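Local atomic coordinates of 2-oxo-1,2-dihydroquinoline 8-monooxygenase, oxygenase component (Pseudomonas putida, PDB entry 1Z02), a protein that probably hydroxylates 2-oxo-1,2-dihydroquinoline at carbon 8, as the oxygenase component of a Rieske-type monooxygenase with a [2Fe-2S] cluster and a separate iron site. Residues L242-D247 / V388-S393; D248-V253 / M262-F267. One frame throughout, in Å; residues are numbered along the deposited sequence.

Contact 1 (L242-D247 / V388-S393)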
loop_
_atom_site.group_PDB
_atom_site.type_symbol
_atom_site.label_atom_id
_atom_site.label_comp_id
_atom_site.label_asym_id
_atom_site.label_seq_id
_atom_site.Cartn_x
_atom_site.Cartn_y
_atom_site.Cartn_z
ATOM N N LEU A 242 -19.112 -15.863 -31.344
ATOM C CA LEU A 242 -20.450 -16.447 -31.357
ATOM C C LEU A 242 -21.467 -15.327 -31.199
ATOM O O LEU A 242 -21.343 -14.494 -30.298
ATOM C CB LEU A 242 -20.628 -17.438 -30.201
ATOM C CG LEU A 242 -20.163 -18.888 -30.372
ATOM C CD1 LEU A 242 -20.446 -19.658 -29.085
ATOM C CD2 LEU A 242 -20.899 -19.531 -31.541
ATOM N N LEU A 243 -22.478 -15.315 -32.062
ATOM C CA LEU A 243 -23.503 -14.277 -32.012
ATOM C C LEU A 243 -24.901 -14.782 -31.742
ATOM O O LEU A 243 -25.302 -15.835 -32.230
ATOM C CB LEU A 243 -23.595 -13.520 -33.327
ATOM C CG LEU A 243 -22.422 -12.941 -34.070
ATOM C CD1 LEU A 243 -22.947 -12.521 -35.430
ATOM C CD2 LEU A 243 -21.826 -11.780 -33.320
ATOM N N PRO A 244 -25.677 -14.016 -30.965
ATOM C CA PRO A 244 -27.049 -14.420 -30.666
ATOM C C PRO A 244 -27.896 -14.068 -31.893
ATOM O O PRO A 244 -27.837 -12.941 -32.400
ATOM C CB PRO A 244 -27.397 -13.576 -29.447
ATOM C CG PRO A 244 -26.617 -12.320 -29.670
ATOM C CD PRO A 244 -25.285 -12.839 -30.167
ATOM N N THR A 245 -28.668 -15.032 -32.377
ATOM C CA THR A 245 -29.499 -14.818 -33.555
ATOM C C THR A 245 -30.924 -14.445 -33.197
ATOM O O THR A 245 -31.659 -13.887 -34.012
ATOM C CB THR A 245 -29.523 -16.078 -34.437
ATOM O OG1 THR A 245 -30.095 -17.172 -33.708
ATOM C CG2 THR A 245 -28.114 -16.439 -34.865
ATOM N N SER A 246 -31.315 -14.770 -31.973
ATOM C CA SER A 246 -32.656 -14.467 -31.513
ATOM C C SER A 246 -32.650 -13.888 -30.116
ATOM O O SER A 246 -31.632 -13.881 -29.426
ATOM C CB SER A 246 -33.539 -15.715 -31.543
ATOM O OG SER A 246 -33.064 -16.707 -30.649
ATOM N N ASP A 247 -33.816 -13.419 -29.710
ATOM C CA ASP A 247 -34.008 -12.799 -28.420
ATOM C C ASP A 247 -33.940 -13.793 -27.282
ATOM O O ASP A 247 -33.480 -13.466 -26.192
ATOM C CB ASP A 247 -35.365 -12.113 -28.406
ATOM C CG ASP A 247 -35.293 -10.734 -27.865
ATOM O OD1 ASP A 247 -36.327 -10.040 -27.832
ATOM O OD2 ASP A 247 -34.188 -10.341 -27.473
ATOM N N VAL A 388 -22.045 -4.281 -26.139
ATOM C CA VAL A 388 -22.639 -4.476 -27.456
ATOM C C VAL A 388 -23.598 -5.660 -27.498
ATOM O O VAL A 388 -23.910 -6.256 -26.468
ATOM C CB VAL A 388 -21.543 -4.673 -28.514
ATOM C CG1 VAL A 388 -20.766 -3.380 -28.703
ATOM C CG2 VAL A 388 -20.602 -5.778 -28.073
ATOM N N ALA A 389 -24.047 -6.004 -28.702
ATOM C CA ALA A 389 -25.004 -7.093 -28.899
ATOM C C ALA A 389 -24.656 -8.394 -28.191
ATOM O O ALA A 389 -25.527 -9.025 -27.590
ATOM C CB ALA A 389 -25.192 -7.356 -30.396
ATOM N N THR A 390 -23.395 -8.805 -28.265
ATOM C CA THR A 390 -22.974 -10.051 -27.626
ATOM C C THR A 390 -23.019 -9.975 -26.100
ATOM O O THR A 390 -22.979 -10.997 -25.411
ATOM C CB THR A 390 -21.548 -10.440 -28.046
ATOM O OG1 THR A 390 -20.671 -9.332 -27.831
ATOM C CG2 THR A 390 -21.507 -10.831 -29.507
ATOM N N ASP A 391 -23.103 -8.761 -25.572
ATOM C CA ASP A 391 -23.142 -8.575 -24.131
ATOM C C ASP A 391 -24.515 -8.834 -23.547
ATOM O O ASP A 391 -24.783 -8.516 -22.393
ATOM C CB ASP A 391 -22.645 -7.175 -23.779
ATOM C CG ASP A 391 -21.151 -7.035 -23.988
ATOM O OD1 ASP A 391 -20.699 -6.014 -24.550
ATOM O OD2 ASP A 391 -20.424 -7.966 -23.577
ATOM N N ILE A 392 -25.396 -9.426 -24.341
ATOM C CA ILE A 392 -26.714 -9.743 -23.835
ATOM C C ILE A 392 -26.557 -10.818 -22.761
ATOM O O ILE A 392 -27.426 -10.987 -21.896
ATOM C CB ILE A 392 -27.642 -10.281 -24.936
ATOM C CG1 ILE A 392 -28.971 -10.681 -24.311
ATOM C CG2 ILE A 392 -27.009 -11.480 -25.622
ATOM C CD1 ILE A 392 -30.148 -10.287 -25.090
ATOM N N SER A 393 -25.449 -11.551 -22.828
ATOM C CA SER A 393 -25.171 -12.600 -21.857
ATOM C C SER A 393 -24.912 -12.003 -20.483
ATOM O O SER A 393 -25.685 -12.222 -19.550
ATOM C CB SER A 393 -23.946 -13.421 -22.272
ATOM O OG SER A 393 -24.189 -14.147 -23.453
#
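T390 and L243 meet through their methyl groups, set there by their torsions. T390 has chi1 52°. This turns OG1 away from the strand and leaves CG2 anti to its own carbonyl carbon, directed at 242-247. In L243, CG is also anti to the carbonyl carbon (chi1 -49°), which carries CD2 back to the facing segment. CD2 of L243 then lies 3.9 Å from CG2 of T390, the two side chains crossing at a slant. The same T390 methyl sits 3.8 Å from the backbone O of L242.

The contact lies in the ring-hydroxylase catalytic domain. It sets the end of strand 241-244 against the 3-10 turn that leads into helix 392-404. This strand is outermost in its sheet within this chain. It runs antiparallel to strand 271-277, and L243 makes backbone hydrogen bonds with A272. P244 follows with its ring turned to the turn and the helix start. Its CG is 4.0 Å from the backbone O of A389 and 4.2 Å from CG2 of I392, whose side chain runs past in the opposite direction. At the N-cap position, OD1 of D391 accepts a hydrogen bond from V388 N (2.7 Å) on the anti side of the carboxylate. OD1 also bonds NE2 of H86 from a neighbouring subunit, a ligand of that subunit's Rieske cluster, consistent with electron transfer between subunits in Rieske oxygenases.

Contact 2 (D248-V253 / M262-F267); sequences DCIAVV and MMQWLF
M262 meets I250 on the sheet face that they share with Q264 and V252. Its CB is 3.5 Å from CG2 of I250. The chain bends at chi3 (-116°), which brings CE of M262 to 3.7 Å from CD1 of I250. The CA of M262 also makes a CA-H...O contact with the O of A251. Beyond I250, this methionine packs on W397 and L400 of helix 392-404.

M263 pairs with A251 through two backbone hydrogen bonds. A251 N donates to O of M263 at 2.9 Å, in a nearly straight bond (176°). The return bond, M263 N to A251 O, has the same length. The M263 side chain leaves on the face of A251, opposite that of M262, and packs on strand 293-297.

These pairs belong to a beta hairpin of strands 250-253 and 261-264. It forms one end of the seven-stranded antiparallel sheet of the catalytic domain, a helix-grip fold of the Bet v 1-like class. Strand 250-253 is one of the sheet's two outermost strands within this chain.

Q264 is the non-hydrogen-bonded partner of I250. The two side chains lie alongside each other and point the same way.

W265 closes the pairing as the centre of an inverse gamma turn. Its N donates to O of C249 at 3.2 Å, an oxygen that also accepts a bond from NE1 of W271. The indole turns back to the first strand, where A251 CB meets it obliquely, 3.7 Å from CZ2. The O of D248 lies at the ring edge, and one water bridges it to NE1 of W265. A leucine here would probably leave this water without its indole partner and the A251 methyl less covered.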
loop_
_atom_site.group_PDB
_atom_site.type_symbol
_atom_site.label_atom_id
_atom_site.label_comp_id
_atom_site.label_asym_id
_atom_site.label_seq_id
_atom_site.Cartn_x
_atom_site.Cartn_y
_atom_site.Cartn_z
ATOM N N ASP A 248 -34.421 -15.003 -27.536
ATOM C CA ASP A 248 -34.439 -16.056 -26.531
ATOM C C ASP A 248 -33.211 -16.962 -26.619
ATOM O O ASP A 248 -33.299 -18.158 -26.356
ATOM C CB ASP A 248 -35.705 -16.897 -26.694
ATOM C CG ASP A 248 -35.807 -17.537 -28.067
ATOM O OD1 ASP A 248 -36.731 -18.354 -28.259
ATOM O OD2 ASP A 248 -34.974 -17.231 -28.950
ATOM N N CYS A 249 -32.070 -16.395 -26.994
ATOM C CA CYS A 249 -30.837 -17.168 -27.094
ATOM C C CYS A 249 -30.426 -17.667 -25.713
ATOM O O CYS A 249 -29.614 -18.581 -25.587
ATOM C CB CYS A 249 -29.721 -16.305 -27.672
ATOM S SG CYS A 249 -29.386 -14.849 -26.666
ATOM N N ILE A 250 -30.992 -17.051 -24.678
ATOM C CA ILE A 250 -30.700 -17.424 -23.297
ATOM C C ILE A 250 -32.005 -17.667 -22.545
ATOM O O ILE A 250 -32.961 -16.913 -22.690
ATOM C CB ILE A 250 -29.908 -16.301 -22.567
ATOM C CG1 ILE A 250 -28.566 -16.063 -23.268
ATOM C CG2 ILE A 250 -29.702 -16.670 -21.099
ATOM C CD1 ILE A 250 -27.762 -14.926 -22.681
ATOM N N ALA A 251 -32.047 -18.728 -21.749
ATOM C CA ALA A 251 -33.234 -19.045 -20.972
ATOM C C ALA A 251 -32.988 -18.705 -19.506
ATOM O O ALA A 251 -32.066 -19.239 -18.878
ATOM C CB ALA A 251 -33.576 -20.524 -21.120
ATOM N N VAL A 252 -33.809 -17.811 -18.962
ATOM C CA VAL A 252 -33.679 -17.418 -17.566
ATOM C C VAL A 252 -34.572 -18.296 -16.695
ATOM O O VAL A 252 -35.776 -18.409 -16.941
ATOM C CB VAL A 252 -34.072 -15.932 -17.359
ATOM C CG1 VAL A 252 -33.827 -15.517 -15.911
ATOM C CG2 VAL A 252 -33.270 -15.042 -18.299
ATOM N N VAL A 253 -33.971 -18.927 -15.687
ATOM C CA VAL A 253 -34.709 -19.792 -14.776
ATOM C C VAL A 253 -34.910 -19.031 -13.475
ATOM O O VAL A 253 -33.959 -18.537 -12.878
ATOM C CB VAL A 253 -33.957 -21.102 -14.503
ATOM C CG1 VAL A 253 -34.819 -22.018 -13.640
ATOM C CG2 VAL A 253 -33.619 -21.772 -15.811
ATOM N N MET A 262 -29.243 -18.633 -15.615
ATOM C CA MET A 262 -29.539 -18.648 -17.039
ATOM C C MET A 262 -28.765 -19.749 -17.746
ATOM O O MET A 262 -27.626 -20.062 -17.384
ATOM C CB MET A 262 -29.175 -17.301 -17.669
ATOM C CG MET A 262 -27.705 -16.946 -17.526
ATOM S SD MET A 262 -27.298 -15.288 -18.080
ATOM C CE MET A 262 -26.221 -15.603 -19.428
ATOM N N MET A 263 -29.408 -20.336 -18.748
ATOM C CA MET A 263 -28.822 -21.394 -19.559
ATOM C C MET A 263 -28.664 -20.839 -20.967
ATOM O O MET A 263 -29.629 -20.362 -21.558
ATOM C CB MET A 263 -29.748 -22.615 -19.594
ATOM C CG MET A 263 -29.367 -23.674 -20.619
ATOM S SD MET A 263 -28.120 -24.796 -20.005
ATOM C CE MET A 263 -26.819 -23.934 -20.131
ATOM N N GLN A 264 -27.450 -20.894 -21.501
ATOM C CA GLN A 264 -27.200 -20.399 -22.846
ATOM C C GLN A 264 -27.347 -21.537 -23.854
ATOM O O GLN A 264 -26.680 -22.572 -23.743
ATOM C CB GLN A 264 -25.807 -19.782 -22.914
ATOM C CG GLN A 264 -25.599 -18.674 -21.894
ATOM C CD GLN A 264 -24.326 -17.910 -22.118
ATOM O OE1 GLN A 264 -23.225 -18.429 -21.930
ATOM N NE2 GLN A 264 -24.464 -16.665 -22.542
ATOM N N TRP A 265 -28.235 -21.338 -24.829
ATOM C CA TRP A 265 -28.496 -22.350 -25.849
ATOM C C TRP A 265 -27.365 -22.436 -26.870
ATOM O O TRP A 265 -27.530 -22.055 -28.031
ATOM C CB TRP A 265 -29.824 -22.067 -26.569
ATOM C CG TRP A 265 -31.023 -22.017 -25.676
ATOM C CD1 TRP A 265 -31.780 -20.921 -25.392
ATOM C CD2 TRP A 265 -31.625 -23.109 -24.976
ATOM N NE1 TRP A 265 -32.820 -21.261 -24.562
ATOM C CE2 TRP A 265 -32.749 -22.603 -24.291
ATOM C CE3 TRP A 265 -31.328 -24.475 -24.862
ATOM C CZ2 TRP A 265 -33.580 -23.410 -23.498
ATOM C CZ3 TRP A 265 -32.157 -25.281 -24.072
ATOM C CH2 TRP A 265 -33.268 -24.743 -23.404
ATOM N N LEU A 266 -26.211 -22.930 -26.430
ATOM C CA LEU A 266 -25.071 -23.062 -27.320
ATOM C C LEU A 266 -25.251 -24.256 -28.241
ATOM O O LEU A 266 -25.889 -25.250 -27.881
ATOM C CB LEU A 266 -23.772 -23.207 -26.520
ATOM C CG LEU A 266 -23.390 -22.031 -25.620
ATOM C CD1 LEU A 266 -21.967 -22.230 -25.149
ATOM C CD2 LEU A 266 -23.509 -20.721 -26.390
ATOM N N PHE A 267 -24.683 -24.140 -29.434
ATOM C CA PHE A 267 -24.759 -25.179 -30.453
ATOM C C PHE A 267 -26.184 -25.467 -30.912
ATOM O O PHE A 267 -26.600 -26.617 -31.077
ATOM C CB PHE A 267 -24.046 -26.452 -29.980
ATOM C CG PHE A 267 -22.566 -26.265 -29.800
ATOM C CD1 PHE A 267 -22.047 -25.814 -28.588
ATOM C CD2 PHE A 267 -21.695 -26.463 -30.868
ATOM C CE1 PHE A 267 -20.689 -25.556 -28.444
ATOM C CE2 PHE A 267 -20.334 -26.209 -30.737
ATOM C CZ PHE A 267 -19.830 -25.754 -29.521
HETATM O O HOH W 1 -35.150 -19.531 -24.351
#

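Contact 2 is nested in the chain loop closed by contact 1, with their centres 11 Å apart. Contact 1 is a surface contact between a strand end and a helix start, made by a few apolar touches and by carbons against backbone oxygens, with no hydrogen bond across. Contact 2 is partly buried and joins neighbouring strands by regular backbone hydrogen bonds. It also buries about twice the area, 400 against 202 Å². The two share the start of helix 392-404: S393 lies against I250, and its O is near CE of M262. P244 also packs on C249, next to the hairpin. Another subunit touches contact 1, whereas none touches the segments of contact 2.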